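Local coordinates for protein alkylhalidase CmlS (Streptomyces venezuelae, PDB 3I3L) that is a flavin-dependent halogenase of chloramphenicol biosynthesis, carrying a covalently bound flavin-adenine dinucleotide, at residues A[96-101]-A[321-326]. Numbering follows the deposited sequence.
Sequences FLWGQD and DPLFSQ. With FAD (flavin-adenine dinucleotide), chain B.
The loop that lines the isoalloxazine in this FAD-binding domain, residues 321-326, follows strand 310-312 of the nucleotide-binding sheet and meets the end of strand 89-97, from the other mixed sheet, and the turn after it: Leu323 packs on Phe96 and Trp98, Phe324 on Phe96. Leu323 leads: with CG anti to the backbone N (chi1 -177°), its two methyls reach the six-membered part of the Trp98 indole, CD1 lying 3.6 Å and CD2 3.8 Å from CH2. CD1 also meets the Phe96 ring at its edge, in plane, 3.8 Å from CE1. Phe324 adds an oblique aromatic pair, its CE1 3.6 Å from Phe96 CZ, the planes inclined at 44°; one face of its ring is covered near the rim by CG of Leu323. Cut back to an alanine, Leu323 would probably leave a gap at Trp98 CH2, stripping the indole of its one partner in this loop, while Phe96 would keep Phe324. An Asx turn, Leu323 N to Asp321 OD1 at 3.0 Å, ties the leucine's backbone, while Trp98 NE1 is hydrogen-bonded to Phe377 O. On the flavin side, Pro322 CB lies 3.7 Å from FAD C5X, and Ser325 OG donates a weak bond to FAD O4. A buried hydrophobic layer thus backs the flavin-binding loop leading into helix 327-347, where Val328 N also bonds FAD.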
loop_
_atom_site.group_PDB
_atom_site.type_symbol
_atom_site.label_atom_id
_atom_site.label_comp_id
_atom_site.label_asym_id
_atom_site.label_seq_id
_atom_site.Cartn_x
_atom_site.Cartn_y
_atom_site.Cartn_z
ATOM N N PHE A 96 15.663 5.829 -4.484
ATOM C CA PHE A 96 16.074 4.475 -4.835
ATOM C C PHE A 96 17.410 4.457 -5.557
ATOM O O PHE A 96 17.596 5.189 -6.550
ATOM C CB PHE A 96 14.999 3.834 -5.709
ATOM C CG PHE A 96 13.738 3.579 -4.982
ATOM C CD1 PHE A 96 13.501 2.362 -4.375
ATOM C CD2 PHE A 96 12.809 4.572 -4.845
ATOM C CE1 PHE A 96 12.356 2.130 -3.659
ATOM C CE2 PHE A 96 11.630 4.348 -4.113
ATOM C CZ PHE A 96 11.400 3.120 -3.533
ATOM N N LEU A 97 18.349 3.648 -5.054
ATOM C CA LEU A 97 19.605 3.405 -5.796
ATOM C C LEU A 97 19.510 2.002 -6.304
ATOM O O LEU A 97 19.788 1.072 -5.560
ATOM C CB LEU A 97 20.857 3.611 -4.931
ATOM C CG LEU A 97 20.843 4.921 -4.123
ATOM C CD1 LEU A 97 22.195 5.166 -3.459
ATOM C CD2 LEU A 97 20.457 6.109 -4.971
ATOM N N TRP A 98 19.081 1.866 -7.562
ATOM C CA TRP A 98 18.406 0.647 -8.019
ATOM C C TRP A 98 19.107 -0.028 -9.180
ATOM O O TRP A 98 18.947 0.362 -10.339
ATOM C CB TRP A 98 16.921 0.956 -8.394
ATOM C CG TRP A 98 16.079 -0.275 -8.252
ATOM C CD1 TRP A 98 15.506 -0.988 -9.252
ATOM C CD2 TRP A 98 15.752 -0.941 -7.036
ATOM N NE1 TRP A 98 14.829 -2.066 -8.736
ATOM C CE2 TRP A 98 14.991 -2.072 -7.372
ATOM C CE3 TRP A 98 16.039 -0.692 -5.692
ATOM C CZ2 TRP A 98 14.506 -2.968 -6.414
ATOM C CZ3 TRP A 98 15.575 -1.597 -4.734
ATOM C CH2 TRP A 98 14.798 -2.711 -5.107
ATOM N N GLY A 99 19.890 -1.051 -8.857
ATOM C CA GLY A 99 20.787 -1.639 -9.828
ATOM C C GLY A 99 22.159 -1.037 -9.678
ATOM O O GLY A 99 22.348 -0.116 -8.844
ATOM N N GLN A 100 23.134 -1.546 -10.449
ATOM C CA GLN A 100 24.513 -1.024 -10.330
ATOM C C GLN A 100 24.746 -0.020 -11.426
ATOM O O GLN A 100 24.171 -0.148 -12.516
ATOM C CB GLN A 100 25.545 -2.169 -10.378
ATOM C CG GLN A 100 25.440 -3.146 -9.163
ATOM C CD GLN A 100 25.734 -2.456 -7.837
ATOM O OE1 GLN A 100 26.726 -1.722 -7.710
ATOM N NE2 GLN A 100 24.851 -2.644 -6.853
ATOM N N ASP A 101 25.543 1.012 -11.127
ATOM C CA ASP A 101 25.807 2.089 -12.102
ATOM C C ASP A 101 24.562 2.646 -12.756
ATOM O O ASP A 101 24.488 2.802 -13.989
ATOM C CB ASP A 101 26.771 1.578 -13.159
ATOM C CG ASP A 101 28.144 1.349 -12.581
ATOM O OD1 ASP A 101 28.821 2.402 -12.315
ATOM O OD2 ASP A 101 28.509 0.151 -12.345
ATOM N N ASP A 321 5.994 -6.963 0.696
ATOM C CA ASP A 321 7.416 -6.582 0.688
ATOM C C ASP A 321 7.528 -5.094 0.901
ATOM O O ASP A 321 6.952 -4.306 0.141
ATOM C CB ASP A 321 7.970 -6.918 -0.713
ATOM C CG ASP A 321 9.456 -6.624 -0.843
ATOM O OD1 ASP A 321 9.902 -5.542 -0.377
ATOM O OD2 ASP A 321 10.183 -7.481 -1.424
ATOM N N PRO A 322 8.228 -4.694 1.962
ATOM C CA PRO A 322 8.249 -3.316 2.449
ATOM C C PRO A 322 9.063 -2.316 1.589
ATOM O O PRO A 322 9.344 -1.192 2.048
ATOM C CB PRO A 322 8.910 -3.453 3.833
ATOM C CG PRO A 322 9.847 -4.687 3.657
ATOM C CD PRO A 322 8.934 -5.621 2.867
ATOM N N LEU A 323 9.460 -2.711 0.390
ATOM C CA LEU A 323 10.225 -1.847 -0.507
ATOM C C LEU A 323 9.597 -0.466 -0.687
ATOM O O LEU A 323 10.292 0.531 -0.656
ATOM C CB LEU A 323 10.336 -2.498 -1.878
ATOM C CG LEU A 323 11.149 -1.796 -2.946
ATOM C CD1 LEU A 323 12.611 -1.494 -2.458
ATOM C CD2 LEU A 323 11.142 -2.616 -4.233
ATOM N N PHE A 324 8.285 -0.436 -0.888
ATOM C CA PHE A 324 7.538 0.826 -1.011
ATOM C C PHE A 324 6.809 1.252 0.257
ATOM O O PHE A 324 5.923 2.072 0.213
ATOM C CB PHE A 324 6.605 0.775 -2.219
ATOM C CG PHE A 324 7.358 0.539 -3.528
ATOM C CD1 PHE A 324 8.102 1.562 -4.116
ATOM C CD2 PHE A 324 7.364 -0.720 -4.127
ATOM C CE1 PHE A 324 8.832 1.361 -5.330
ATOM C CE2 PHE A 324 8.052 -0.942 -5.331
ATOM C CZ PHE A 324 8.815 0.090 -5.918
ATOM N N SER A 325 7.195 0.713 1.401
ATOM C CA SER A 325 6.650 1.212 2.685
ATOM C C SER A 325 5.116 1.290 2.715
ATOM O O SER A 325 4.564 2.289 3.122
ATOM C CB SER A 325 7.231 2.636 2.944
ATOM O OG SER A 325 8.637 2.584 3.166
ATOM N N GLN A 326 4.437 0.256 2.232
ATOM C CA GLN A 326 3.019 0.225 2.121
ATOM C C GLN A 326 2.319 -0.355 3.374
ATOM O O GLN A 326 1.070 -0.402 3.454
ATOM C CB GLN A 326 2.619 -0.646 0.923
ATOM C CG GLN A 326 3.147 -0.148 -0.422
ATOM C CD GLN A 326 2.179 0.803 -1.140
ATOM O OE1 GLN A 326 2.491 1.992 -1.314
ATOM N NE2 GLN A 326 1.020 0.287 -1.563
HETATM P PA FAD B . 1.283 -4.833 13.984
HETATM O O1A FAD B . 2.134 -6.079 14.073
HETATM O O2A FAD B . 2.007 -3.540 13.842
HETATM O O5B FAD B . 0.333 -4.782 15.312
HETATM C C5B FAD B . -0.333 -5.945 15.760
HETATM C C4B FAD B . -0.497 -5.954 17.297
HETATM O O4B FAD B . -1.276 -7.123 17.643
HETATM C C3B FAD B . 0.817 -6.076 18.031
HETATM O O3B FAD B . 0.994 -4.972 18.866
HETATM C C2B FAD B . 0.689 -7.362 18.861
HETATM O O2B FAD B . 1.156 -7.175 20.160
HETATM C C1B FAD B . -0.807 -7.640 18.866
HETATM N N9A FAD B . -1.241 -9.022 18.953
HETATM C C8A FAD B . -0.769 -10.088 18.245
HETATM N N7A FAD B . -1.470 -11.186 18.601
HETATM C C5A FAD B . -2.332 -10.858 19.591
HETATM C C6A FAD B . -3.251 -11.601 20.309
HETATM N N6A FAD B . -3.416 -12.891 20.077
HETATM N N1A FAD B . -4.027 -10.946 21.227
HETATM C C2A FAD B . -3.883 -9.603 21.473
HETATM N N3A FAD B . -2.982 -8.886 20.749
HETATM C C4A FAD B . -2.216 -9.498 19.819
HETATM N N1 FAD B . 5.546 -0.635 7.015
HETATM C C2 FAD B . 5.556 0.698 6.643
HETATM O O2 FAD B . 4.476 1.260 6.516
HETATM N N3 FAD B . 6.729 1.363 6.399
HETATM C C4 FAD B . 7.933 0.723 6.523
HETATM O O4 FAD B . 9.008 1.373 6.313
HETATM C C4X FAD B . 7.935 -0.630 6.866
HETATM N N5 FAD B . 9.122 -1.295 7.015
HETATM C C5X FAD B . 9.116 -2.598 7.456
HETATM C C6 FAD B . 10.326 -3.293 7.600
HETATM C C7 FAD B . 10.309 -4.618 7.964
HETATM C C7M FAD B . 11.594 -5.388 8.147
HETATM C C8 FAD B . 9.084 -5.218 8.235
HETATM C C8M FAD B . 9.023 -6.609 8.727
HETATM C C9 FAD B . 7.865 -4.555 8.054
HETATM C C9A FAD B . 7.917 -3.225 7.665
HETATM N N10 FAD B . 6.724 -2.570 7.553
HETATM C C10 FAD B . 6.718 -1.301 7.111
HETATM C "C1'" FAD B . 5.498 -3.407 7.685
HETATM C "C2'" FAD B . 4.608 -2.853 8.773
HETATM O "O2'" FAD B . 5.374 -2.683 9.897
HETATM C "C3'" FAD B . 3.374 -3.661 9.075
HETATM O "O3'" FAD B . 2.583 -3.754 7.910
HETATM C "C4'" FAD B . 2.512 -2.964 10.179
HETATM O "O4'" FAD B . 3.149 -2.986 11.427
HETATM C "C5'" FAD B . 1.197 -3.713 10.347
HETATM O "O5'" FAD B . 0.380 -3.064 11.277
HETATM P P FAD B . -0.656 -3.986 12.032
HETATM O O1P FAD B . -1.356 -4.879 11.032
HETATM O O2P FAD B . -1.505 -3.134 12.970
HETATM O O3P FAD B . 0.230 -5.072 12.841
#